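PDB 3K96: glycerol-3-phosphate dehydrogenase [NAD(P)+] from Coxiella burnetii, which probably catalyses the NAD(P)H-dependent reduction of dihydroxyacetone phosphate to sn-glycerol 3-phosphate, the key precursor for phospholipid synthesis. Local coordinates for residues D188-L193 against F198-N203; V158-S163 against I207-C212; G224-L229 against Q343-L348; A237-R242 against M325-Q330; I103-P108 against T117-L122. All blocks are in the same frame, centred on the assembly; numbering follows the deposited sequence. Where two conformers were deposited one is given.

How the interactions relate
Interactions 1, 2 and 5 all reach the same mixed sheet, while interactions 3 and 4 join helices of the C-terminal half. Along the chain interaction 5 closes first; interaction 1 is then nested inside the loop closed by interaction 2, and interaction 4 inside that of interaction 3. Interactions 1 and 2 touch, their centres about 14 Å apart; interactions 3 and 4 also touch, with centres about 10 Å apart. Helix 206-228 serves both interaction 2 and interaction 3, whose centres lie about 26 Å apart, so this one helix runs from the nucleotide-binding sheet deep into the helical domain, consistent with a substrate site between the two.

Interaction 1 (D188-L193 against F198-N203); sequences DLIERL and FRVYKN
I190 and L193 on helix 183-193 meet V200 on strand 198-203 in the closing half of a beta-alpha-beta unit, strand 174-180, helix, strand 198-203, at one margin of the Rossmann-type sheet. The helix and strand segments run nearly antiparallel, at 165° with axes 8.4 Å apart, as expected when the chain turns back from a helix into the next parallel strand.

The contact across the segments is apolar. V200 splits its two methyls between two helix residues: CG1, anti to the backbone N, lies 4.0 Å from I190 CG1, whereas CG2, beside that N, packs 3.8 Å from L193 CB. Farther along the strand, I190 CD1 reaches K202 CB at 4.0 Å, the two side chains crossing at about a right angle; the rest of the lysine then leads away. At the other end L193 and F198 lie side by side, with L193 CD2 4.2 Å from F198 CE2. The backbone O of L193 sits near the plane of the F198 ring, at its edge. F198 also touches W40, a predicted NADPH-binding residue, which brings this end of the contact close to the probable cofactor site.

Polar interactions occupy the other side of the strand, where R199 and Y201 point away from the helix and pack on L349 and R351 of the second subunit. There R199 NE donates to Y201 OH over 3.1 Å, only 2° out of the guanidinium plane but bent at the hydrogen, with an N-H...O angle of 139°.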
# COMPACT_ATOMS: atom_id res chain seq x y z
N ASP A 188 6.54 28.83 7.82
CA ASP A 188 7.13 28.79 9.13
C ASP A 188 7.19 27.37 9.70
O ASP A 188 8.19 26.97 10.27
CB ASP A 188 6.38 29.72 10.10
CG ASP A 188 6.48 31.19 9.70
OD1 ASP A 188 7.34 31.51 8.86
OD2 ASP A 188 5.69 32.02 10.21
N LEU A 189 6.14 26.59 9.53
CA LEU A 189 6.15 25.22 10.05
C LEU A 189 7.15 24.33 9.33
O LEU A 189 7.89 23.58 9.97
CB LEU A 189 4.76 24.60 9.97
CG LEU A 189 3.76 25.18 10.96
CD1 LEU A 189 2.32 24.73 10.60
CD2 LEU A 189 4.15 24.80 12.37
N ILE A 190 7.18 24.41 8.01
CA ILE A 190 8.10 23.60 7.23
C ILE A 190 9.52 23.99 7.61
O ILE A 190 10.40 23.15 7.82
CB ILE A 190 7.84 23.75 5.74
CG1 ILE A 190 6.52 23.07 5.37
CG2 ILE A 190 8.97 23.15 4.91
CD1 ILE A 190 6.15 23.23 3.94
N GLU A 191 9.75 25.29 7.74
CA GLU A 191 11.07 25.74 8.16
C GLU A 191 11.47 25.12 9.51
O GLU A 191 12.61 24.71 9.68
CB GLU A 191 11.12 27.25 8.23
CG GLU A 191 12.53 27.75 8.53
CD GLU A 191 12.65 29.26 8.52
OE1 GLU A 191 11.65 29.94 8.84
OE2 GLU A 191 13.76 29.75 8.21
N ARG A 192 10.56 25.06 10.47
CA ARG A 192 10.89 24.45 11.77
C ARG A 192 11.11 22.94 11.75
O ARG A 192 11.98 22.42 12.44
CB ARG A 192 9.75 24.67 12.77
CG ARG A 192 9.69 26.01 13.48
CD ARG A 192 8.63 25.92 14.57
NE ARG A 192 8.47 27.15 15.35
CZ ARG A 192 9.16 27.46 16.44
NH1 ARG A 192 10.10 26.65 16.90
NH2 ARG A 192 8.91 28.58 17.08
N LEU A 193 10.28 22.24 10.97
CA LEU A 193 10.25 20.77 10.97
C LEU A 193 11.08 20.05 9.92
O LEU A 193 11.67 19.01 10.19
CB LEU A 193 8.79 20.33 10.76
CG LEU A 193 7.84 20.49 11.93
CD1 LEU A 193 6.39 20.57 11.47
CD2 LEU A 193 8.05 19.37 12.98
N PHE A 198 13.69 13.81 8.53
CA PHE A 198 12.26 14.08 8.75
C PHE A 198 11.88 15.14 7.75
O PHE A 198 12.18 16.33 7.93
CB PHE A 198 11.97 14.55 10.17
CG PHE A 198 10.51 14.65 10.48
CD1 PHE A 198 9.80 13.54 10.90
CD2 PHE A 198 9.83 15.84 10.32
CE1 PHE A 198 8.44 13.62 11.18
CE2 PHE A 198 8.48 15.94 10.61
CZ PHE A 198 7.78 14.82 11.04
N ARG A 199 11.22 14.71 6.69
CA ARG A 199 10.90 15.58 5.58
C ARG A 199 9.41 15.91 5.51
O ARG A 199 8.56 15.03 5.64
CB ARG A 199 11.42 14.96 4.30
CG ARG A 199 12.88 14.54 4.44
CD ARG A 199 13.49 14.02 3.14
NE ARG A 199 13.83 15.12 2.24
CZ ARG A 199 14.93 15.87 2.36
NH1 ARG A 199 15.16 16.85 1.49
NH2 ARG A 199 15.79 15.66 3.35
N VAL A 200 9.13 17.19 5.29
CA VAL A 200 7.77 17.71 5.29
C VAL A 200 7.49 18.37 3.97
O VAL A 200 8.19 19.29 3.58
CB VAL A 200 7.60 18.74 6.44
CG1 VAL A 200 6.20 19.28 6.47
CG2 VAL A 200 7.96 18.11 7.76
N TYR A 201 6.47 17.88 3.29
CA TYR A 201 6.13 18.38 1.98
C TYR A 201 4.81 19.15 1.97
O TYR A 201 3.81 18.68 2.49
CB TYR A 201 6.11 17.22 0.99
CG TYR A 201 7.45 16.51 0.91
CD1 TYR A 201 8.51 17.06 0.17
CD2 TYR A 201 7.67 15.31 1.57
CE1 TYR A 201 9.74 16.43 0.10
CE2 TYR A 201 8.90 14.66 1.49
CZ TYR A 201 9.94 15.23 0.77
OH TYR A 201 11.17 14.60 0.68
N LYS A 202 4.85 20.35 1.39
CA LYS A 202 3.71 21.23 1.26
C LYS A 202 2.62 20.51 0.48
O LYS A 202 2.88 19.82 -0.49
CB LYS A 202 4.14 22.50 0.54
CG LYS A 202 3.08 23.58 0.42
CD LYS A 202 3.65 24.85 -0.24
CE LYS A 202 2.69 26.06 -0.15
NZ LYS A 202 1.50 25.99 -1.04
N ASN A 203 1.39 20.69 0.95
CA ASN A 203 0.23 20.12 0.32
C ASN A 203 -0.86 21.19 0.42
O ASN A 203 -0.99 21.88 1.42
CB ASN A 203 -0.13 18.78 0.99
CG ASN A 203 -1.44 18.21 0.53
OD1 ASN A 203 -2.44 18.90 0.49
ND2 ASN A 203 -1.46 16.91 0.24

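Interaction 2 (V158-S163 against I207-C212); sequences VISGPS and IGVELC
The backbone O of V209 accepts a hydrogen bond of 2.9 Å from a water, and the same water lies 3.1 Å from S160 OG, so the end of strand 156-160 is bridged to helix 206-228 through solvent. The S160 hydroxyl stands anti to its own backbone N (chi1 -161°), which carries OG to the water while CB stays against the helix.

Beside this bridge the direct contact is apolar and centres on V209 CG1. That methyl lies 3.6 Å from S160 CB and 3.7 Å from V158 CG1. With V158 CG1 between the backbone N and the carbonyl carbon (chi1 55°) and V158 CG2 anti to N, both methyls come within 4.0 Å of V209 CG1. The two valine side chains lie alongside each other, pointing in opposite senses.

Past the strand the chain continues through G161 and S163, both predicted to bind sn-glycerol 3-phosphate. K134, another predicted ligand residue, touches S160 and makes a weak hydrogen bond to G161 O, placing the contact at the wall of the probable substrate site.

In the fold, strand 156-160 is flanked by strand 128-131 and by antiparallel strand 174-180, while V209 also packs on A265 of helix 264-275 and C212 faces helix 233-253; the contact thus joins the Rossmann-type sheet to the helical C-terminal half.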
# COMPACT_ATOMS: atom_id res chain seq x y z
N VAL A 158 -2.35 21.16 9.11
CA VAL A 158 -2.41 19.75 9.49
C VAL A 158 -1.16 19.07 8.97
O VAL A 158 -0.74 19.30 7.84
CB VAL A 158 -3.66 19.03 8.95
CG1 VAL A 158 -3.78 19.19 7.46
CG2 VAL A 158 -3.66 17.52 9.34
N ILE A 159 -0.54 18.26 9.81
CA ILE A 159 0.63 17.50 9.43
C ILE A 159 0.20 16.02 9.52
O ILE A 159 -0.31 15.58 10.56
CB ILE A 159 1.82 17.81 10.33
CG1 ILE A 159 3.10 17.19 9.76
CG2 ILE A 159 1.54 17.34 11.77
CD1 ILE A 159 4.35 17.55 10.55
N SER A 160 0.39 15.29 8.43
CA SER A 160 -0.07 13.92 8.33
C SER A 160 0.70 13.11 7.32
O SER A 160 0.97 13.57 6.23
CB SER A 160 -1.53 13.93 7.92
OG SER A 160 -2.16 12.70 8.22
N GLY A 161 1.06 11.89 7.70
CA GLY A 161 1.77 10.98 6.81
C GLY A 161 2.14 9.68 7.50
O GLY A 161 1.77 9.48 8.67
N PRO A 162 2.84 8.78 6.78
CA PRO A 162 3.28 7.54 7.41
C PRO A 162 4.38 7.88 8.40
O PRO A 162 5.52 8.13 8.01
CB PRO A 162 3.82 6.70 6.24
CG PRO A 162 4.18 7.69 5.19
CD PRO A 162 3.31 8.90 5.40
N SER A 163 4.06 7.85 9.67
CA SER A 163 5.04 8.28 10.64
C SER A 163 4.96 7.62 12.00
O SER A 163 4.49 8.25 12.94
CB SER A 163 4.85 9.78 10.84
OG SER A 163 3.51 10.04 11.22
N ILE A 207 -8.46 19.75 3.62
CA ILE A 207 -9.64 18.92 3.83
C ILE A 207 -9.39 17.47 3.40
O ILE A 207 -9.77 16.56 4.12
CB ILE A 207 -10.90 19.52 3.19
CG1 ILE A 207 -12.11 18.73 3.62
CG2 ILE A 207 -10.78 19.57 1.66
CD1 ILE A 207 -13.36 19.55 3.64
N GLY A 208 -8.72 17.26 2.28
CA GLY A 208 -8.43 15.92 1.81
C GLY A 208 -7.52 15.20 2.78
O GLY A 208 -7.72 14.03 3.08
N VAL A 209 -6.49 15.91 3.27
CA VAL A 209 -5.55 15.35 4.22
C VAL A 209 -6.28 14.91 5.50
O VAL A 209 -6.05 13.82 6.02
CB VAL A 209 -4.38 16.36 4.54
CG1 VAL A 209 -3.56 15.90 5.73
CG2 VAL A 209 -3.48 16.54 3.31
N GLU A 210 -7.17 15.76 5.99
CA GLU A 210 -7.92 15.44 7.19
C GLU A 210 -8.79 14.21 7.01
O GLU A 210 -8.82 13.34 7.84
CB GLU A 210 -8.84 16.59 7.57
CG GLU A 210 -8.14 17.77 8.22
CD GLU A 210 -9.14 18.90 8.50
OE1 GLU A 210 -9.55 19.05 9.65
OE2 GLU A 210 -9.56 19.59 7.55
N LEU A 211 -9.55 14.19 5.93
CA LEU A 211 -10.45 13.09 5.71
C LEU A 211 -9.73 11.75 5.49
O LEU A 211 -10.19 10.72 5.96
CB LEU A 211 -11.42 13.45 4.58
CG LEU A 211 -12.43 14.52 5.01
CD1 LEU A 211 -13.22 14.98 3.80
CD2 LEU A 211 -13.38 14.00 6.13
N CYS A 212 -8.59 11.79 4.81
CA CYS A 212 -7.79 10.57 4.61
C CYS A 212 -7.37 10.04 5.96
O CYS A 212 -7.47 8.85 6.24
CB CYS A 212 -6.54 10.85 3.77
SG CYS A 212 -6.87 10.98 2.04
O HOH W 1 -5.08 13.64 8.73

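Interaction 3 (G224-L229 against Q343-L348); sequences GISDGL and QAVQEL
Helices 206-228 and 341-349 come nearest, within these segments, at S226 and V345, whose CA atoms are 6.6 Å apart. This is helix-to-helix packing inside the all-helical C-terminal domain, and it ties the last helix of the fold to the end of the long helix that leads into that domain.

V345 carries the contact on its side. Its CG2, anti to the carbonyl carbon, meets I225 CG2 at 3.8 Å and L229 CD1 at 3.9 Å, two residues a helical turn apart. With L229 the approach is tip to tip; with I225 the side chains cross at a slant. The second methyl, CG1, is anti to the backbone N (chi1 177°) and is thereby turned toward S226 OG, 4.2 Å away, a van der Waals contact. L231, in the loop that follows, packs on both V345 and S226, and I334 of helix 326-336 covers I225.

Elsewhere on helix 341-349, Q343 and E347 are joined one turn apart. E347 OE1 has its own partners, a salt bridge to R333 and a hydrogen bond to Q330. E347 OE2 receives Q343 NE2 over a short 2.6 Å, nearly straight at 172°, on its syn side but 30° out of the carboxylate plane.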
# COMPACT_ATOMS: atom_id res chain seq x y z
N GLY A 224 -6.90 -5.68 9.78
CA GLY A 224 -6.45 -6.45 10.92
C GLY A 224 -7.34 -7.68 11.11
O GLY A 224 -6.85 -8.79 11.41
N ILE A 225 -8.65 -7.48 10.95
CA ILE A 225 -9.61 -8.56 11.10
C ILE A 225 -9.34 -9.67 10.08
O ILE A 225 -9.33 -10.84 10.44
CB ILE A 225 -11.07 -8.05 10.97
CG1 ILE A 225 -11.41 -7.14 12.17
CG2 ILE A 225 -12.04 -9.22 10.94
CD1 ILE A 225 -12.72 -6.43 12.05
N SER A 226 -9.13 -9.30 8.83
CA SER A 226 -8.81 -10.26 7.76
C SER A 226 -7.54 -11.05 8.13
O SER A 226 -7.51 -12.28 7.98
CB SER A 226 -8.62 -9.51 6.44
OG SER A 226 -8.37 -10.39 5.35
N ASP A 227 -6.52 -10.37 8.63
CA ASP A 227 -5.30 -11.05 9.02
C ASP A 227 -5.54 -11.98 10.22
O ASP A 227 -4.98 -13.07 10.29
CB ASP A 227 -4.19 -10.07 9.34
CG ASP A 227 -3.60 -9.41 8.09
OD1 ASP A 227 -3.90 -9.85 6.95
OD2 ASP A 227 -2.81 -8.45 8.27
N GLY A 228 -6.38 -11.54 11.15
CA GLY A 228 -6.72 -12.33 12.31
C GLY A 228 -7.43 -13.59 11.86
O GLY A 228 -7.30 -14.64 12.47
N LEU A 229 -8.19 -13.49 10.79
CA LEU A 229 -8.87 -14.65 10.22
C LEU A 229 -7.90 -15.42 9.32
O LEU A 229 -8.28 -16.41 8.72
CB LEU A 229 -10.07 -14.20 9.40
CG LEU A 229 -11.28 -13.62 10.14
CD1 LEU A 229 -12.16 -12.76 9.21
CD2 LEU A 229 -12.09 -14.78 10.79
N GLN A 343 -17.95 -13.77 8.54
CA GLN A 343 -19.02 -13.45 7.62
C GLN A 343 -18.84 -12.03 7.08
O GLN A 343 -19.03 -11.79 5.90
CB GLN A 343 -20.37 -13.58 8.30
CG GLN A 343 -21.52 -13.03 7.46
CD GLN A 343 -22.80 -12.87 8.25
OE1 GLN A 343 -22.95 -13.44 9.33
NE2 GLN A 343 -23.72 -12.07 7.73
N ALA A 344 -18.46 -11.10 7.95
CA ALA A 344 -18.30 -9.70 7.54
C ALA A 344 -17.24 -9.50 6.44
O ALA A 344 -17.46 -8.77 5.46
CB ALA A 344 -17.97 -8.80 8.76
N VAL A 345 -16.09 -10.13 6.60
CA VAL A 345 -15.03 -9.96 5.63
C VAL A 345 -15.37 -10.69 4.36
O VAL A 345 -15.00 -10.24 3.26
CB VAL A 345 -13.66 -10.37 6.17
CG1 VAL A 345 -12.60 -10.25 5.08
CG2 VAL A 345 -13.28 -9.48 7.41
N GLN A 346 -16.06 -11.83 4.47
CA GLN A 346 -16.43 -12.58 3.26
C GLN A 346 -17.51 -11.83 2.46
O GLN A 346 -17.60 -11.99 1.24
CB GLN A 346 -16.82 -14.02 3.58
CG GLN A 346 -15.61 -14.88 3.97
CD GLN A 346 -15.94 -16.34 4.20
OE1 GLN A 346 -15.05 -17.15 4.45
NE2 GLN A 346 -17.22 -16.68 4.11
N GLU A 347 -18.35 -11.04 3.14
CA GLU A 347 -19.32 -10.20 2.43
C GLU A 347 -18.56 -9.09 1.70
O GLU A 347 -18.92 -8.73 0.59
CB GLU A 347 -20.38 -9.60 3.37
CG GLU A 347 -21.40 -10.61 3.89
CD GLU A 347 -22.33 -10.04 4.97
OE1 GLU A 347 -22.28 -8.83 5.27
OE2 GLU A 347 -23.11 -10.83 5.55
N LEU A 348 -17.52 -8.54 2.31
CA LEU A 348 -16.73 -7.48 1.67
C LEU A 348 -15.95 -7.98 0.46
O LEU A 348 -15.92 -7.31 -0.58
CB LEU A 348 -15.73 -6.86 2.65
CG LEU A 348 -16.31 -5.95 3.73
CD1 LEU A 348 -15.19 -5.48 4.66
CD2 LEU A 348 -17.03 -4.78 3.07

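Interaction 4 (A237-R242 against M325-Q330); sequences AALITR and MPLTFQ
One face of the R242 guanidinium is covered by L327 CD1, which stands 4.2 Å above the plane and is displaced toward the rim. P326 approaches the same group obliquely, its CG 3.3 Å from R242 NH1, and the two side chains cross at about a right angle. A bend at chi3 (63°) folds the arginine so that its head lies over the start of helix 326-336, while R242 CB, nearer the backbone, also touches L327 CD1 at 4.0 Å. NH2 is directed to L348 O in a weak hydrogen bond.

The other L327 branch reaches the same helix, 233-253, about one turn earlier: CD2 is 3.6 Å from the backbone O of L239 and 4.3 Å from L239 CD2. These two helix segments of the C-terminal helical domain are steeply inclined, 108° between their directions with axes 11.3 Å apart, and L327, with R242 and L239 opposite it, fills the space between them. E246, one turn beyond R242, binds L327 N and T328 OG1 and thus holds the first turn of the second helix.

Within helix 233-253, A237 O accepts from both T241 N and T241 OG1, which reach it from opposite faces of its carbonyl plane; the hydroxyl bond is 2.9 Å long.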
# COMPACT_ATOMS: atom_id res chain seq x y z
N ALA A 237 -4.40 -6.99 0.50
CA ALA A 237 -4.12 -6.00 -0.54
C ALA A 237 -5.41 -5.58 -1.23
O ALA A 237 -5.61 -4.41 -1.53
CB ALA A 237 -3.11 -6.55 -1.57
N ALA A 238 -6.29 -6.54 -1.47
CA ALA A 238 -7.58 -6.25 -2.09
C ALA A 238 -8.41 -5.31 -1.17
O ALA A 238 -9.08 -4.40 -1.65
CB ALA A 238 -8.34 -7.54 -2.36
N LEU A 239 -8.38 -5.55 0.13
CA LEU A 239 -9.09 -4.70 1.09
C LEU A 239 -8.46 -3.30 1.19
O LEU A 239 -9.16 -2.31 1.34
CB LEU A 239 -9.14 -5.34 2.48
CG LEU A 239 -10.02 -6.62 2.57
CD1 LEU A 239 -9.84 -7.36 3.90
CD2 LEU A 239 -11.46 -6.25 2.36
N ILE A 240 -7.14 -3.22 1.10
CA ILE A 240 -6.49 -1.89 1.10
C ILE A 240 -6.94 -1.12 -0.15
O ILE A 240 -7.29 0.07 -0.10
CB ILE A 240 -4.95 -2.02 1.17
CG1 ILE A 240 -4.53 -2.52 2.56
CG2 ILE A 240 -4.28 -0.69 0.86
CD1 ILE A 240 -2.99 -2.89 2.72
N THR A 241 -6.99 -1.82 -1.28
CA THR A 241 -7.41 -1.20 -2.52
C THR A 241 -8.85 -0.70 -2.37
O THR A 241 -9.15 0.43 -2.75
CB THR A 241 -7.28 -2.18 -3.69
OG1 THR A 241 -5.92 -2.60 -3.81
CG2 THR A 241 -7.73 -1.54 -4.97
N ARG A 242 -9.74 -1.52 -1.82
CA ARG A 242 -11.13 -1.08 -1.63
C ARG A 242 -11.21 0.05 -0.63
O ARG A 242 -12.03 0.94 -0.75
CB ARG A 242 -12.04 -2.20 -1.16
CG ARG A 242 -12.30 -3.26 -2.20
CD ARG A 242 -13.63 -3.92 -1.89
NE ARG A 242 -14.72 -2.93 -1.99
CZ ARG A 242 -15.98 -3.18 -1.67
NH1 ARG A 242 -16.89 -2.21 -1.78
NH2 ARG A 242 -16.35 -4.39 -1.22
N MET A 325 -19.71 3.80 2.09
CA MET A 325 -18.40 3.41 2.58
C MET A 325 -18.57 2.02 3.17
O MET A 325 -18.80 1.89 4.37
CB MET A 325 -17.93 4.40 3.66
CG MET A 325 -17.95 5.84 3.20
SD MET A 325 -17.12 6.92 4.38
CE MET A 325 -15.43 6.29 4.23
N PRO A 326 -18.48 0.99 2.32
CA PRO A 326 -18.73 -0.41 2.71
C PRO A 326 -17.83 -0.96 3.79
O PRO A 326 -18.35 -1.65 4.68
CB PRO A 326 -18.55 -1.21 1.40
CG PRO A 326 -18.40 -0.20 0.29
CD PRO A 326 -18.25 1.17 0.87
N LEU A 327 -16.52 -0.72 3.74
CA LEU A 327 -15.66 -1.23 4.79
C LEU A 327 -15.99 -0.60 6.14
O LEU A 327 -16.11 -1.30 7.15
CB LEU A 327 -14.16 -1.10 4.50
CG LEU A 327 -13.59 -2.17 3.55
CD1 LEU A 327 -14.20 -2.08 2.16
CD2 LEU A 327 -12.06 -2.10 3.49
N THR A 328 -16.17 0.72 6.15
CA THR A 328 -16.48 1.44 7.38
C THR A 328 -17.80 0.96 7.97
O THR A 328 -17.91 0.79 9.17
CB THR A 328 -16.59 2.95 7.11
OG1 THR A 328 -15.33 3.41 6.59
CG2 THR A 328 -16.98 3.70 8.37
N PHE A 329 -18.78 0.71 7.12
CA PHE A 329 -20.06 0.24 7.59
C PHE A 329 -19.98 -1.16 8.17
O PHE A 329 -20.63 -1.43 9.18
CB PHE A 329 -21.12 0.34 6.50
CG PHE A 329 -21.66 1.72 6.32
CD1 PHE A 329 -23.02 1.96 6.33
CD2 PHE A 329 -20.78 2.81 6.22
CE1 PHE A 329 -23.51 3.26 6.19
CE2 PHE A 329 -21.26 4.09 6.08
CZ PHE A 329 -22.63 4.32 6.06
N GLN A 330 -19.21 -2.05 7.55
CA GLN A 330 -19.05 -3.41 8.08
C GLN A 330 -18.34 -3.37 9.42
O GLN A 330 -18.75 -4.06 10.35
CB GLN A 330 -18.28 -4.31 7.12
CG GLN A 330 -19.06 -4.76 5.91
CD GLN A 330 -20.13 -5.79 6.24
OE1 GLN A 330 -20.97 -5.58 7.11
NE2 GLN A 330 -20.11 -6.91 5.52

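Interaction 5 (I103-P108 against T117-L122); sequences ILIVVP and TRMKPL
M119, in segment 117-122, extends toward I103 and I105 of strand 102-105, in the beta-alpha-beta unit completed by strand 128-131 of the Rossmann-type sheet. The backbones stay well apart: the nearest CA atoms across the segments, those of I103 and M119, are 10.4 Å from each other, and the gap is bridged from both sides, by the methionine and by the two isoleucines.

From CB, which is aimed at the strand, the chain leaves with CG beside the backbone N (chi1 -66°) and runs on extended through CG to SD. The sulfur is the first atom to arrive, meeting I105 CD1 at 3.8 Å, tip to tip. A bend at chi3 (62°) then turns the terminal methyl aside, along the strand to the neighbouring isoleucine. There CE lies 3.8 Å from I103 CD1 and 4.2 Å from I103 CG2. One flexible side chain thus serves two residues that project from the same face of the strand.

The surroundings of this tip are apolar as well: L35 of strand 32-35 and I129 of strand 128-131 also touch M119, so this part of the chain rests over three adjacent parallel strands. L122, just beyond, packs on helix 93-97. The turn that leaves M119 is fastened by a backbone hydrogen bond of 2.8 Å from L122 N to M119 O.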
# COMPACT_ATOMS: atom_id res chain seq x y z
N ILE A 103 0.93 26.86 18.19
CA ILE A 103 0.52 25.68 18.95
C ILE A 103 0.28 24.48 18.04
O ILE A 103 -0.37 24.59 17.00
CB ILE A 103 -0.80 25.99 19.66
CG1 ILE A 103 -0.69 27.33 20.42
CG2 ILE A 103 -1.19 24.85 20.58
CD1 ILE A 103 -2.01 27.86 20.92
N LEU A 104 0.80 23.32 18.45
CA LEU A 104 0.67 22.08 17.69
C LEU A 104 -0.03 21.03 18.55
O LEU A 104 0.52 20.54 19.53
CB LEU A 104 2.06 21.60 17.25
CG LEU A 104 2.17 20.23 16.59
CD1 LEU A 104 1.25 20.10 15.36
CD2 LEU A 104 3.63 20.00 16.24
N ILE A 105 -1.28 20.75 18.21
CA ILE A 105 -2.09 19.82 18.97
C ILE A 105 -1.95 18.39 18.45
O ILE A 105 -2.15 18.14 17.28
CB ILE A 105 -3.59 20.21 18.87
CG1 ILE A 105 -3.81 21.67 19.33
CG2 ILE A 105 -4.43 19.22 19.66
CD1 ILE A 105 -5.24 22.17 19.16
N VAL A 106 -1.66 17.45 19.36
CA VAL A 106 -1.47 16.06 18.99
C VAL A 106 -2.13 15.13 20.03
O VAL A 106 -1.51 14.21 20.52
CB VAL A 106 0.04 15.70 18.87
CG1 VAL A 106 0.21 14.38 18.16
CG2 VAL A 106 0.81 16.78 18.09
N VAL A 107 -3.39 15.39 20.35
CA VAL A 107 -4.12 14.55 21.27
C VAL A 107 -5.02 13.59 20.46
O VAL A 107 -5.20 13.77 19.25
CB VAL A 107 -4.95 15.40 22.23
CG1 VAL A 107 -4.03 16.32 23.04
CG2 VAL A 107 -5.98 16.23 21.49
N PRO A 108 -5.57 12.56 21.09
CA PRO A 108 -6.45 11.72 20.30
C PRO A 108 -7.68 12.48 19.79
O PRO A 108 -8.08 13.49 20.38
CB PRO A 108 -6.88 10.63 21.30
CG PRO A 108 -5.77 10.56 22.27
CD PRO A 108 -5.34 12.01 22.44
N THR A 117 -11.90 23.50 23.50
CA THR A 117 -12.77 24.21 24.41
C THR A 117 -11.94 24.95 25.49
O THR A 117 -12.17 26.13 25.77
CB THR A 117 -13.78 23.26 25.07
OG1 THR A 117 -14.68 22.72 24.07
CG2 THR A 117 -14.61 23.99 26.12
N ARG A 118 -10.98 24.25 26.06
CA ARG A 118 -10.12 24.77 27.11
C ARG A 118 -9.14 25.83 26.62
O ARG A 118 -8.61 26.61 27.41
CB ARG A 118 -9.42 23.60 27.78
CG ARG A 118 -10.42 22.81 28.58
CD ARG A 118 -9.99 21.42 29.00
NE ARG A 118 -11.02 20.84 29.87
CZ ARG A 118 -12.23 20.42 29.46
NH1 ARG A 118 -12.60 20.52 28.17
NH2 ARG A 118 -13.08 19.92 30.35
N MET A 119 -8.92 25.87 25.32
CA MET A 119 -8.05 26.88 24.77
C MET A 119 -8.78 28.20 24.55
O MET A 119 -8.12 29.20 24.32
CB MET A 119 -7.47 26.43 23.44
CG MET A 119 -6.55 25.25 23.58
SD MET A 119 -6.06 24.51 22.00
CE MET A 119 -5.19 25.85 21.21
N LYS A 120 -10.11 28.22 24.60
CA LYS A 120 -10.84 29.47 24.30
C LYS A 120 -10.36 30.73 25.02
O LYS A 120 -10.16 31.74 24.38
CB LYS A 120 -12.36 29.32 24.43
CG LYS A 120 -12.95 28.49 23.30
CD LYS A 120 -14.44 28.30 23.42
CE LYS A 120 -14.99 27.56 22.22
NZ LYS A 120 -16.45 27.48 22.29
N PRO A 121 -10.15 30.66 26.34
CA PRO A 121 -9.71 31.87 27.04
C PRO A 121 -8.25 32.17 26.85
O PRO A 121 -7.77 33.15 27.39
CB PRO A 121 -9.94 31.54 28.51
CG PRO A 121 -10.74 30.29 28.53
CD PRO A 121 -10.49 29.58 27.27
N LEU A 122 -7.53 31.35 26.08
CA LEU A 122 -6.11 31.51 25.93
C LEU A 122 -5.66 31.97 24.55
O LEU A 122 -4.48 32.21 24.33
CB LEU A 122 -5.41 30.19 26.29
CG LEU A 122 -5.80 29.60 27.66
CD1 LEU A 122 -5.15 28.23 27.84
CD2 LEU A 122 -5.43 30.52 28.83